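Local coordinates for protein putative endo-1,4-beta-xylanase (Bacteroides thetaiotaomicron VPI-5482, PDB 5MSX) that probably hydrolyses glycosidic bonds of plant pectin, as a family 43 glycoside hydrolase that also carries a calcium-binding F5/8 type C domain, at residues C[63-68]-C[89-94]; C[193-198]-C[242-247]; C[262-267]-C[271-276]; C[279-284]-C[349-354]. All blocks are in the same frame, centred on the assembly; numbering follows the deposited sequence.

Contact 1. Residues C[63-68]-C[89-94]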
# COMPACT_ATOMS: atom_id res chain seq x y z
N GLY C 63 -24.39 18.89 -10.14
CA GLY C 63 -23.96 19.51 -8.89
C GLY C 63 -22.52 19.12 -8.52
O GLY C 63 -21.87 18.36 -9.22
N PRO C 64 -22.02 19.66 -7.43
CA PRO C 64 -20.67 19.37 -6.99
C PRO C 64 -20.58 18.04 -6.21
O PRO C 64 -21.62 17.55 -5.77
CB PRO C 64 -20.36 20.54 -6.06
CG PRO C 64 -21.69 20.86 -5.45
CD PRO C 64 -22.67 20.67 -6.57
N PRO C 65 -19.34 17.51 -5.99
CA PRO C 65 -19.07 16.38 -5.06
C PRO C 65 -19.38 16.67 -3.61
O PRO C 65 -18.64 17.44 -2.95
CB PRO C 65 -17.56 16.11 -5.21
CG PRO C 65 -17.01 17.34 -5.85
CD PRO C 65 -18.12 17.95 -6.68
N VAL C 66 -20.45 16.06 -3.10
CA VAL C 66 -20.76 16.09 -1.67
C VAL C 66 -20.98 14.66 -1.18
O VAL C 66 -21.35 13.77 -1.97
CB VAL C 66 -21.94 17.05 -1.32
CG1 VAL C 66 -21.67 18.46 -1.87
CG2 VAL C 66 -23.27 16.54 -1.84
N VAL C 67 -20.71 14.44 0.11
CA VAL C 67 -20.98 13.16 0.74
C VAL C 67 -21.98 13.38 1.85
O VAL C 67 -21.74 14.17 2.73
CB VAL C 67 -19.70 12.46 1.28
CG1 VAL C 67 -19.01 13.26 2.39
CG2 VAL C 67 -20.05 11.07 1.78
N TRP C 68 -23.09 12.67 1.80
CA TRP C 68 -24.08 12.72 2.86
C TRP C 68 -23.78 11.63 3.87
O TRP C 68 -23.35 10.53 3.49
CB TRP C 68 -25.47 12.51 2.28
CG TRP C 68 -25.96 13.55 1.36
CD1 TRP C 68 -25.63 13.72 0.05
CD2 TRP C 68 -26.92 14.56 1.66
NE1 TRP C 68 -26.30 14.80 -0.47
CE2 TRP C 68 -27.12 15.32 0.50
CE3 TRP C 68 -27.62 14.91 2.82
CZ2 TRP C 68 -28.00 16.39 0.45
CZ3 TRP C 68 -28.50 15.97 2.76
CH2 TRP C 68 -28.68 16.70 1.59
N GLU C 89 -16.28 20.95 -11.30
CA GLU C 89 -16.27 20.11 -12.49
C GLU C 89 -17.58 19.37 -12.52
O GLU C 89 -18.26 19.32 -11.51
CB GLU C 89 -15.10 19.11 -12.45
CG GLU C 89 -13.76 19.74 -12.11
CD GLU C 89 -13.44 20.95 -12.97
OE1 GLU C 89 -13.50 20.81 -14.21
OE2 GLU C 89 -13.15 22.02 -12.41
N LYS C 90 -17.91 18.79 -13.67
CA LYS C 90 -19.02 17.86 -13.78
C LYS C 90 -18.62 16.52 -13.17
O LYS C 90 -17.64 15.92 -13.57
CB LYS C 90 -19.39 17.69 -15.23
CG LYS C 90 -20.74 17.02 -15.46
CD LYS C 90 -21.06 17.00 -16.94
CE LYS C 90 -20.18 16.03 -17.71
NZ LYS C 90 -20.76 15.83 -19.06
N TYR C 91 -19.38 16.07 -12.18
CA TYR C 91 -18.96 15.03 -11.25
C TYR C 91 -20.03 13.94 -11.21
O TYR C 91 -21.13 14.20 -10.77
CB TYR C 91 -18.79 15.66 -9.87
CG TYR C 91 -18.11 14.75 -8.89
CD1 TYR C 91 -16.73 14.74 -8.78
CD2 TYR C 91 -18.85 13.89 -8.07
CE1 TYR C 91 -16.09 13.92 -7.86
CE2 TYR C 91 -18.21 13.05 -7.16
CZ TYR C 91 -16.82 13.07 -7.06
OH TYR C 91 -16.15 12.28 -6.17
N TRP C 92 -19.71 12.77 -11.72
CA TRP C 92 -20.60 11.66 -11.84
C TRP C 92 -20.09 10.41 -11.15
O TRP C 92 -18.89 10.06 -11.23
CB TRP C 92 -20.73 11.25 -13.31
CG TRP C 92 -21.46 12.20 -14.18
CD1 TRP C 92 -22.24 13.25 -13.79
CD2 TRP C 92 -21.51 12.15 -15.59
NE1 TRP C 92 -22.76 13.86 -14.88
CE2 TRP C 92 -22.33 13.20 -16.00
CE3 TRP C 92 -20.95 11.30 -16.55
CZ2 TRP C 92 -22.60 13.46 -17.36
CZ3 TRP C 92 -21.18 11.55 -17.89
CH2 TRP C 92 -22.01 12.63 -18.29
N ALA C 93 -21.05 9.71 -10.54
CA ALA C 93 -20.98 8.29 -10.30
C ALA C 93 -19.69 7.84 -9.55
O ALA C 93 -18.96 6.99 -10.00
CB ALA C 93 -21.17 7.55 -11.62
N PRO C 94 -19.43 8.46 -8.41
CA PRO C 94 -18.29 8.01 -7.60
C PRO C 94 -18.51 6.59 -7.09
O PRO C 94 -19.66 6.19 -6.74
CB PRO C 94 -18.30 8.96 -6.41
CG PRO C 94 -19.72 9.38 -6.28
CD PRO C 94 -20.30 9.37 -7.67
O HOH W 1 -22.21 15.39 -8.75
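Gly63 and Tyr91 bring two backbones close without pairing them, the loop leading into strand 67-70 running beside the short strand 91-92 while a water links their carbonyls. In the five-bladed beta-propeller of family 43 glycoside hydrolases, the contact joins the sheet of strand 67-70 to the sheet that includes strand 91-92. The water donates to both acceptors, its oxygen lying 3.0 Å from Gly63 O and 2.6 Å from Tyr91 O, and thereby serves two carbonyls that could not bond to each other. Side-chain packing rests on one proline and one tyrosine. The Tyr91 ring is swung across to Pro65 by a chi1 of -169°, which sets CG opposite the backbone N, and the pyrrolidine covers one of its faces. Pro65 CG lies 3.9 Å from Tyr91 CD1, and Pro65 CD lies 3.9 Å from Tyr91 CG, so three ring carbons of the proline share the face. The phenol end is fixed separately by a hydrogen bond between Tyr91 OH and Tyr82 OH, and Ile110 and Pro108 also touch the tyrosine. A CH-pi contact marks the middle of the packing: Pro65 CB stands 3.5 Å from the Tyr91 ring centroid, 7° off the normal.

Contact 2. Residues C[193-198]-C[242-247]. With EDO (1,2-ethanediol), chain B.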
# COMPACT_ATOMS: atom_id res chain seq x y z
N THR C 193 -22.53 -11.75 -20.70
CA THR C 193 -23.87 -11.76 -20.10
C THR C 193 -24.92 -12.15 -21.17
O THR C 193 -24.71 -11.91 -22.35
CB THR C 193 -24.23 -10.36 -19.53
OG1 THR C 193 -24.32 -9.40 -20.59
CG2 THR C 193 -23.19 -9.85 -18.48
N PRO C 194 -26.06 -12.72 -20.75
CA PRO C 194 -27.06 -13.08 -21.76
C PRO C 194 -27.85 -11.90 -22.34
O PRO C 194 -28.42 -12.02 -23.41
CB PRO C 194 -28.00 -14.04 -21.00
CG PRO C 194 -27.84 -13.66 -19.59
CD PRO C 194 -26.40 -13.30 -19.44
N ARG C 195 -27.88 -10.78 -21.63
CA ARG C 195 -28.47 -9.54 -22.16
C ARG C 195 -27.37 -8.64 -22.69
O ARG C 195 -26.44 -8.31 -21.95
CB ARG C 195 -29.35 -8.89 -21.09
CG ARG C 195 -30.53 -9.82 -20.82
CD ARG C 195 -31.34 -9.44 -19.62
NE ARG C 195 -32.17 -10.54 -19.13
CZ ARG C 195 -33.29 -11.00 -19.70
NH1 ARG C 195 -33.79 -10.46 -20.81
NH2 ARG C 195 -33.93 -12.01 -19.13
N LYS C 196 -27.47 -8.26 -23.96
CA LYS C 196 -26.33 -7.74 -24.76
C LYS C 196 -26.26 -6.22 -24.98
O LYS C 196 -25.26 -5.71 -25.53
CB LYS C 196 -26.33 -8.41 -26.14
CG LYS C 196 -26.52 -9.93 -26.17
CD LYS C 196 -25.37 -10.66 -25.51
CE LYS C 196 -25.54 -12.17 -25.59
NZ LYS C 196 -24.35 -12.87 -25.01
N GLU C 197 -27.30 -5.49 -24.59
CA GLU C 197 -27.39 -4.06 -24.91
C GLU C 197 -26.47 -3.19 -24.06
O GLU C 197 -25.82 -3.68 -23.12
CB GLU C 197 -28.84 -3.56 -24.87
CG GLU C 197 -29.63 -3.80 -23.58
CD GLU C 197 -30.35 -5.15 -23.54
OE1 GLU C 197 -31.60 -5.19 -23.38
OE2 GLU C 197 -29.67 -6.19 -23.68
N TYR C 198 -26.36 -1.92 -24.42
CA TYR C 198 -25.57 -0.97 -23.67
C TYR C 198 -25.78 -1.10 -22.15
O TYR C 198 -26.92 -1.05 -21.65
CB TYR C 198 -25.89 0.47 -24.09
CG TYR C 198 -25.14 1.47 -23.24
CD1 TYR C 198 -23.76 1.57 -23.33
CD2 TYR C 198 -25.80 2.25 -22.29
CE1 TYR C 198 -23.05 2.45 -22.53
CE2 TYR C 198 -25.09 3.12 -21.47
CZ TYR C 198 -23.72 3.23 -21.60
OH TYR C 198 -23.04 4.11 -20.80
N GLU C 242 -32.06 -18.14 -14.74
CA GLU C 242 -33.26 -17.85 -15.55
C GLU C 242 -33.93 -16.53 -15.15
O GLU C 242 -34.31 -15.73 -16.01
CB GLU C 242 -34.28 -19.00 -15.43
N GLN C 243 -34.03 -16.30 -13.85
CA GLN C 243 -34.64 -15.10 -13.29
C GLN C 243 -33.51 -14.08 -13.03
O GLN C 243 -33.13 -13.81 -11.87
CB GLN C 243 -35.37 -15.53 -12.02
CG GLN C 243 -36.23 -14.49 -11.33
CD GLN C 243 -36.98 -15.10 -10.14
OE1 GLN C 243 -36.38 -15.66 -9.22
NE2 GLN C 243 -38.30 -14.97 -10.14
N ASP C 244 -32.97 -13.53 -14.11
CA ASP C 244 -31.79 -12.63 -14.08
C ASP C 244 -32.11 -11.11 -14.00
O ASP C 244 -31.20 -10.31 -13.79
CB ASP C 244 -30.82 -12.94 -15.25
CG ASP C 244 -31.37 -12.50 -16.63
OD1 ASP C 244 -32.61 -12.52 -16.82
OD2 ASP C 244 -30.56 -12.13 -17.51
N ILE C 245 -33.38 -10.71 -14.15
CA ILE C 245 -33.76 -9.30 -14.03
C ILE C 245 -34.15 -9.03 -12.58
O ILE C 245 -35.14 -9.54 -12.09
CB ILE C 245 -34.92 -8.92 -14.94
CG1 ILE C 245 -34.54 -9.11 -16.43
CG2 ILE C 245 -35.34 -7.48 -14.70
CD1 ILE C 245 -33.71 -8.03 -17.05
N ILE C 246 -33.37 -8.22 -11.90
CA ILE C 246 -33.61 -8.00 -10.49
C ILE C 246 -34.27 -6.67 -10.15
O ILE C 246 -34.80 -6.56 -9.08
CB ILE C 246 -32.38 -8.28 -9.62
CG1 ILE C 246 -31.23 -7.35 -9.96
CG2 ILE C 246 -31.95 -9.74 -9.78
CD1 ILE C 246 -29.95 -7.73 -9.24
N SER C 247 -34.24 -5.68 -11.05
CA SER C 247 -35.01 -4.45 -10.87
C SER C 247 -35.55 -4.02 -12.19
O SER C 247 -34.86 -4.13 -13.20
CB SER C 247 -34.21 -3.32 -10.22
OG SER C 247 -33.25 -2.76 -11.09
C1 EDO B . -37.15 -12.79 -16.81
O1 EDO B . -37.66 -13.88 -16.05
C2 EDO B . -35.78 -12.46 -16.27
O2 EDO B . -35.81 -12.18 -14.86
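Arg195 grips Asp244 side-on, NE and NH2 each taking one carboxylate oxygen, and this salt bridge is the tight part of the contact. Its chain, extended from CG to NE (chi2 169°), carries the guanidinium out to the aspartate. The straighter bond runs from Arg195 NH2 to Asp244 OD1 (2.7 Å, 157° at the hydrogen), lying in the guanidinium plane and using the syn lone pair of the oxygen. Arg195 NE reaches Asp244 OD2 at 2.8 Å, also from the syn side but tilted out of both planes, because the two flat groups are turned 35° apart. Ile245 lies over one face of the guanidinium, its CD1 3.6 Å from Arg195 NE. Packing is looser at the exposed Pro194, whose CG comes only to 3.8 Å from Asp244 OD2. A 1,2-ethanediol, probably from the crystallisation liquor, lies against the salt bridge and accepts a hydrogen bond from Ile245 N through its O2 (2.9 Å). Replacing Arg195 by a leucine would probably leave the buried Asp244 carboxylate without its countercharge. The 193-198 loop follows one antiparallel sheet and is tied at Asp244 to the start of strand 245-247, an edge strand of the next, which fits consecutive blades of the family 43 beta-propeller.

Contact 3. Residues C[262-267]-C[271-276]. With EDO (1,2-ethanediol), chain D; EDO (1,2-ethanediol), chain V.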
# COMPACT_ATOMS: atom_id res chain seq x y z
N CYS C 262 -26.41 0.93 -5.96
CA CYS C 262 -25.40 0.07 -5.33
C CYS C 262 -26.08 -1.01 -4.52
O CYS C 262 -27.32 -1.00 -4.36
CB CYS C 262 -24.47 0.87 -4.44
SG CYS C 262 -25.33 1.58 -3.02
N VAL C 263 -25.26 -1.92 -4.02
CA VAL C 263 -25.60 -2.90 -2.99
C VAL C 263 -24.70 -2.68 -1.77
O VAL C 263 -23.51 -2.40 -1.89
CB VAL C 263 -25.53 -4.37 -3.50
CG1 VAL C 263 -25.67 -5.40 -2.36
CG2 VAL C 263 -26.62 -4.60 -4.53
N PHE C 264 -25.30 -2.79 -0.59
CA PHE C 264 -24.55 -2.70 0.65
C PHE C 264 -25.19 -3.55 1.76
O PHE C 264 -26.37 -3.90 1.69
CB PHE C 264 -24.38 -1.23 1.09
CG PHE C 264 -25.63 -0.62 1.63
CD1 PHE C 264 -26.56 -0.07 0.78
CD2 PHE C 264 -25.89 -0.64 3.00
CE1 PHE C 264 -27.74 0.49 1.28
CE2 PHE C 264 -27.07 -0.11 3.52
CZ PHE C 264 -27.99 0.45 2.66
N HIS C 265 -24.39 -3.85 2.77
CA HIS C 265 -24.86 -4.46 3.99
C HIS C 265 -24.16 -3.78 5.15
O HIS C 265 -22.97 -3.55 5.08
CB HIS C 265 -24.61 -5.99 3.97
CG HIS C 265 -23.18 -6.40 4.04
ND1 HIS C 265 -22.55 -6.71 5.23
CD2 HIS C 265 -22.27 -6.65 3.07
CE1 HIS C 265 -21.31 -7.09 4.99
NE2 HIS C 265 -21.11 -7.07 3.69
N PRO C 266 -24.90 -3.43 6.21
CA PRO C 266 -24.26 -2.91 7.42
C PRO C 266 -23.23 -3.90 7.97
O PRO C 266 -23.48 -5.10 7.97
CB PRO C 266 -25.41 -2.75 8.41
CG PRO C 266 -26.62 -2.57 7.55
CD PRO C 266 -26.37 -3.38 6.30
N GLU C 267 -22.08 -3.40 8.39
CA GLU C 267 -20.99 -4.24 8.89
C GLU C 267 -21.46 -5.25 9.96
O GLU C 267 -22.29 -4.93 10.80
CB GLU C 267 -19.84 -3.35 9.43
CG GLU C 267 -18.56 -4.07 9.87
CD GLU C 267 -17.81 -4.81 8.76
OE1 GLU C 267 -18.34 -5.02 7.64
OE2 GLU C 267 -16.65 -5.20 9.02
N ASN C 271 -27.72 -8.55 6.26
CA ASN C 271 -28.88 -7.84 5.76
C ASN C 271 -28.38 -7.03 4.60
O ASN C 271 -27.61 -6.09 4.80
CB ASN C 271 -29.49 -6.95 6.84
CG ASN C 271 -29.88 -7.73 8.08
OD1 ASN C 271 -29.64 -7.28 9.20
ND2 ASN C 271 -30.47 -8.91 7.89
N TYR C 272 -28.75 -7.43 3.39
CA TYR C 272 -28.34 -6.69 2.20
C TYR C 272 -29.47 -5.75 1.76
O TYR C 272 -30.66 -6.04 1.98
CB TYR C 272 -27.96 -7.66 1.07
CG TYR C 272 -26.61 -8.28 1.25
CD1 TYR C 272 -26.38 -9.21 2.25
CD2 TYR C 272 -25.54 -7.90 0.45
CE1 TYR C 272 -25.13 -9.79 2.43
CE2 TYR C 272 -24.28 -8.46 0.63
CZ TYR C 272 -24.09 -9.39 1.61
OH TYR C 272 -22.84 -9.94 1.79
N TYR C 273 -29.07 -4.63 1.16
CA TYR C 273 -29.95 -3.58 0.64
C TYR C 273 -29.51 -3.19 -0.77
O TYR C 273 -28.34 -3.26 -1.10
CB TYR C 273 -29.93 -2.34 1.56
CG TYR C 273 -30.43 -2.67 2.93
CD1 TYR C 273 -31.79 -2.65 3.24
CD2 TYR C 273 -29.54 -3.10 3.91
CE1 TYR C 273 -32.24 -3.02 4.51
CE2 TYR C 273 -29.97 -3.45 5.18
CZ TYR C 273 -31.31 -3.41 5.47
OH TYR C 273 -31.70 -3.80 6.73
N PHE C 274 -30.48 -2.77 -1.55
CA PHE C 274 -30.32 -2.33 -2.95
C PHE C 274 -30.77 -0.86 -3.00
O PHE C 274 -31.90 -0.54 -2.63
CB PHE C 274 -31.20 -3.21 -3.85
CG PHE C 274 -31.23 -2.78 -5.29
CD1 PHE C 274 -30.08 -2.88 -6.10
CD2 PHE C 274 -32.41 -2.30 -5.85
CE1 PHE C 274 -30.12 -2.51 -7.43
CE2 PHE C 274 -32.45 -1.93 -7.20
CZ PHE C 274 -31.32 -2.02 -7.99
N ALA C 275 -29.88 0.02 -3.43
CA ALA C 275 -30.21 1.43 -3.63
C ALA C 275 -30.27 1.65 -5.10
O ALA C 275 -29.45 1.10 -5.84
CB ALA C 275 -29.14 2.30 -3.05
N TYR C 276 -31.21 2.48 -5.55
CA TYR C 276 -31.38 2.73 -6.98
C TYR C 276 -31.90 4.14 -7.25
O TYR C 276 -32.61 4.73 -6.45
CB TYR C 276 -32.32 1.70 -7.60
CG TYR C 276 -33.69 1.68 -6.96
CD1 TYR C 276 -33.92 1.00 -5.77
CD2 TYR C 276 -34.77 2.35 -7.54
CE1 TYR C 276 -35.18 0.98 -5.19
CE2 TYR C 276 -36.03 2.34 -6.95
CZ TYR C 276 -36.23 1.65 -5.78
OH TYR C 276 -37.48 1.63 -5.18
C1 EDO D . -29.69 -3.55 11.02
O1 EDO D . -28.56 -3.09 10.26
C2 EDO D . -30.80 -3.98 10.06
O2 EDO D . -30.21 -4.43 8.82
C1 EDO V . -20.46 -2.18 1.87
O1 EDO V . -21.48 -3.18 2.07
C2 EDO V . -20.11 -1.50 3.18
O2 EDO V . -21.27 -1.27 3.98
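Cys262 with Ala275 and Phe264 with Tyr273 form the hydrogen-bonded pairs of an antiparallel beta hairpin, with Val263 and Phe274 as the non-hydrogen-bonded pair between them. Four backbone bonds hold the ladder; the shortest, Tyr273 N to Phe264 O at 2.8 Å, is nearly linear at the oxygen. Backbone carbonyls also take CA-H...O contacts, among them Val263 CA to Tyr273 O at 3.3 Å. Aromatic contacts come next. On the face that carries Cys262, Tyr273 CB sits over the Phe264 ring, 3.9 Å from its centroid, the two rings barely overlapping. Past the ladder, His265 CB stands over the centre of the Tyr272 ring, 3.9 Å from its centroid, and a chi1 of 69°, CG between backbone N and carbonyl carbon, lays the imidazole alongside, His265 CD2 3.6 Å from Tyr272 OH. Among apolar contacts, Val263 CG1 meets the tyrosine edge, 3.8 Å from Tyr272 CD2, and Pro266 CD touches Tyr273 CE2. Cutting Tyr272 back to an alanine would probably open a gap beside Val263 and leave the His265 imidazole freer to turn. Backbone bonds thus set the register of this propeller hairpin, while its side chains meet through carbon and ring surfaces rather than charge.

Contact 4. Residues C[279-284]-C[349-354]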
# COMPACT_ATOMS: atom_id res chain seq x y z
N PHE C 279 -36.65 7.35 -12.20
CA PHE C 279 -36.86 8.32 -13.31
C PHE C 279 -37.16 9.77 -12.85
O PHE C 279 -36.68 10.74 -13.45
CB PHE C 279 -37.98 7.81 -14.25
CG PHE C 279 -38.27 8.74 -15.40
CD1 PHE C 279 -37.41 8.82 -16.50
CD2 PHE C 279 -39.41 9.55 -15.38
CE1 PHE C 279 -37.68 9.67 -17.55
CE2 PHE C 279 -39.68 10.42 -16.44
CZ PHE C 279 -38.82 10.47 -17.52
N GLY C 280 -37.95 9.91 -11.79
CA GLY C 280 -38.19 11.18 -11.17
C GLY C 280 -38.92 12.15 -12.07
O GLY C 280 -39.96 11.80 -12.67
N ARG C 281 -38.38 13.36 -12.16
CA ARG C 281 -38.99 14.42 -12.95
C ARG C 281 -38.35 14.53 -14.33
O ARG C 281 -38.39 15.62 -14.92
CB ARG C 281 -38.91 15.76 -12.21
CG ARG C 281 -39.73 15.83 -10.93
CD ARG C 281 -39.02 15.18 -9.75
NE ARG C 281 -39.54 15.64 -8.47
CZ ARG C 281 -39.35 15.02 -7.31
NH1 ARG C 281 -38.60 13.92 -7.22
NH2 ARG C 281 -39.90 15.50 -6.21
N ARG C 282 -37.77 13.41 -14.82
CA ARG C 282 -37.11 13.29 -16.13
C ARG C 282 -35.69 13.88 -16.13
O ARG C 282 -35.38 14.71 -15.30
CB ARG C 282 -37.97 13.88 -17.31
CG ARG C 282 -37.51 15.22 -17.88
CD ARG C 282 -38.58 15.87 -18.74
NE ARG C 282 -39.01 15.00 -19.84
CZ ARG C 282 -38.46 14.95 -21.05
NH1 ARG C 282 -38.94 14.12 -21.97
NH2 ARG C 282 -37.42 15.73 -21.36
N SER C 283 -34.89 13.47 -17.12
CA SER C 283 -33.51 13.94 -17.29
C SER C 283 -32.76 13.77 -15.95
O SER C 283 -32.92 12.75 -15.26
CB SER C 283 -33.52 15.39 -17.84
OG SER C 283 -32.21 15.90 -18.06
N THR C 284 -32.00 14.78 -15.53
CA THR C 284 -31.20 14.70 -14.32
C THR C 284 -31.96 15.32 -13.16
O THR C 284 -31.45 16.22 -12.50
CB THR C 284 -29.84 15.42 -14.51
OG1 THR C 284 -30.07 16.70 -15.09
CG2 THR C 284 -28.93 14.65 -15.44
N ARG C 349 -46.90 11.67 -14.84
CA ARG C 349 -47.00 12.10 -13.47
C ARG C 349 -47.05 13.60 -13.36
O ARG C 349 -46.59 14.32 -14.23
CB ARG C 349 -45.80 11.55 -12.67
CG ARG C 349 -45.77 10.03 -12.70
CD ARG C 349 -44.86 9.44 -11.63
NE ARG C 349 -43.45 9.61 -11.93
CZ ARG C 349 -42.48 8.91 -11.36
NH1 ARG C 349 -42.75 7.97 -10.43
NH2 ARG C 349 -41.21 9.13 -11.71
N THR C 350 -47.56 14.04 -12.22
CA THR C 350 -47.65 15.45 -11.88
C THR C 350 -47.05 15.65 -10.49
O THR C 350 -47.33 14.87 -9.58
CB THR C 350 -49.13 15.90 -11.90
OG1 THR C 350 -49.63 15.74 -13.23
CG2 THR C 350 -49.26 17.37 -11.49
N GLU C 351 -46.20 16.67 -10.35
CA GLU C 351 -45.66 17.07 -9.05
C GLU C 351 -46.33 18.38 -8.62
O GLU C 351 -46.39 19.33 -9.40
CB GLU C 351 -44.17 17.32 -9.11
CG GLU C 351 -43.59 17.55 -7.72
CD GLU C 351 -42.06 17.76 -7.67
OE1 GLU C 351 -41.40 17.86 -8.73
OE2 GLU C 351 -41.51 17.83 -6.52
N TYR C 352 -46.79 18.41 -7.37
CA TYR C 352 -47.32 19.61 -6.75
C TYR C 352 -46.28 20.15 -5.79
O TYR C 352 -45.34 19.43 -5.39
CB TYR C 352 -48.61 19.29 -6.00
CG TYR C 352 -49.72 18.77 -6.89
CD1 TYR C 352 -50.55 19.66 -7.58
CD2 TYR C 352 -49.93 17.40 -7.07
CE1 TYR C 352 -51.55 19.20 -8.44
CE2 TYR C 352 -50.93 16.92 -7.92
CZ TYR C 352 -51.73 17.83 -8.60
OH TYR C 352 -52.73 17.39 -9.44
N PHE C 353 -46.48 21.40 -5.40
CA PHE C 353 -45.46 22.18 -4.70
C PHE C 353 -46.00 22.87 -3.46
O PHE C 353 -45.46 23.90 -3.04
CB PHE C 353 -44.82 23.18 -5.67
CG PHE C 353 -44.10 22.51 -6.79
CD1 PHE C 353 -42.96 21.74 -6.54
CD2 PHE C 353 -44.58 22.60 -8.11
CE1 PHE C 353 -42.28 21.10 -7.58
CE2 PHE C 353 -43.90 21.95 -9.15
CZ PHE C 353 -42.75 21.19 -8.88
N VAL C 354 -47.01 22.26 -2.84
CA VAL C 354 -47.73 22.87 -1.73
C VAL C 354 -46.89 22.95 -0.44
O VAL C 354 -46.03 22.09 -0.21
CB VAL C 354 -49.09 22.20 -1.47
CG1 VAL C 354 -50.01 22.34 -2.70
CG2 VAL C 354 -48.98 20.75 -1.01
O HOH W 2 -42.52 11.25 -13.89
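Arg281 reaches across to Glu351 with a chain that turns sharply beyond CB, chi2 being 80°. The bend lays Arg281 CG beside the carboxylate, 3.4 Å from Glu351 OE1, and Arg281 CD follows at 3.7 Å from the same oxygen. Next, Arg281 NE donates to Glu351 OE1 at 2.9 Å. Arg281 NH2 finishes the side-on salt bridge, 2.8 Å from Glu351 OE2 and almost straight (174°). Both oxygens lie in the guanidinium plane, yet the nitrogens come from above the carboxylate, whose plane is turned 63° away. Arg281 NH1 bonds to Gln287, Arg281 NH2 has a second acceptor in Gly364 O, and Arg366 makes a further salt bridge to Glu351 OE2. The arginine sits in a type II' beta turn from Phe279 to Arg282, a loop of the family 43 propeller, and strand 349-351 lies within the sequence range of the F5/8 type C family, consistent with a bridge between the two parts. Gly280 takes the positive phi of that turn and offers its carbonyl to Arg349: Arg349 NH2 lies 3.1 Å from Gly280 O, in the carbonyl plane on a lone pair. A water accepts from Arg349 NE and donates to Gly280 O, while Arg349 NH1 is paired with Glu278.

Overall arrangement
Contacts 1, 2 and 3 all lie in the family 43 propeller, and contact 4 probably ties it to the F5/8 type C domain. Contacts 2 and 3 touch directly, Ser247 OG packing 3.7 Å from Phe274 CZ, although their centres are 20 Å apart. Contact 4 adjoins contact 3 in the sequence: strand 272-278 runs from the hairpin into the turn. Contacts 1 and 3 both lie near the predicted active site, the side chains of Tyr91 and Cys262 each lying about 9 Å from that of Asp36, the probable proton acceptor. A calcium ion lies about 6 Å from the side chain of Cys262; another, bound by residues including Trp454 and Phe357, is about 8 Å from the side chain of Arg281.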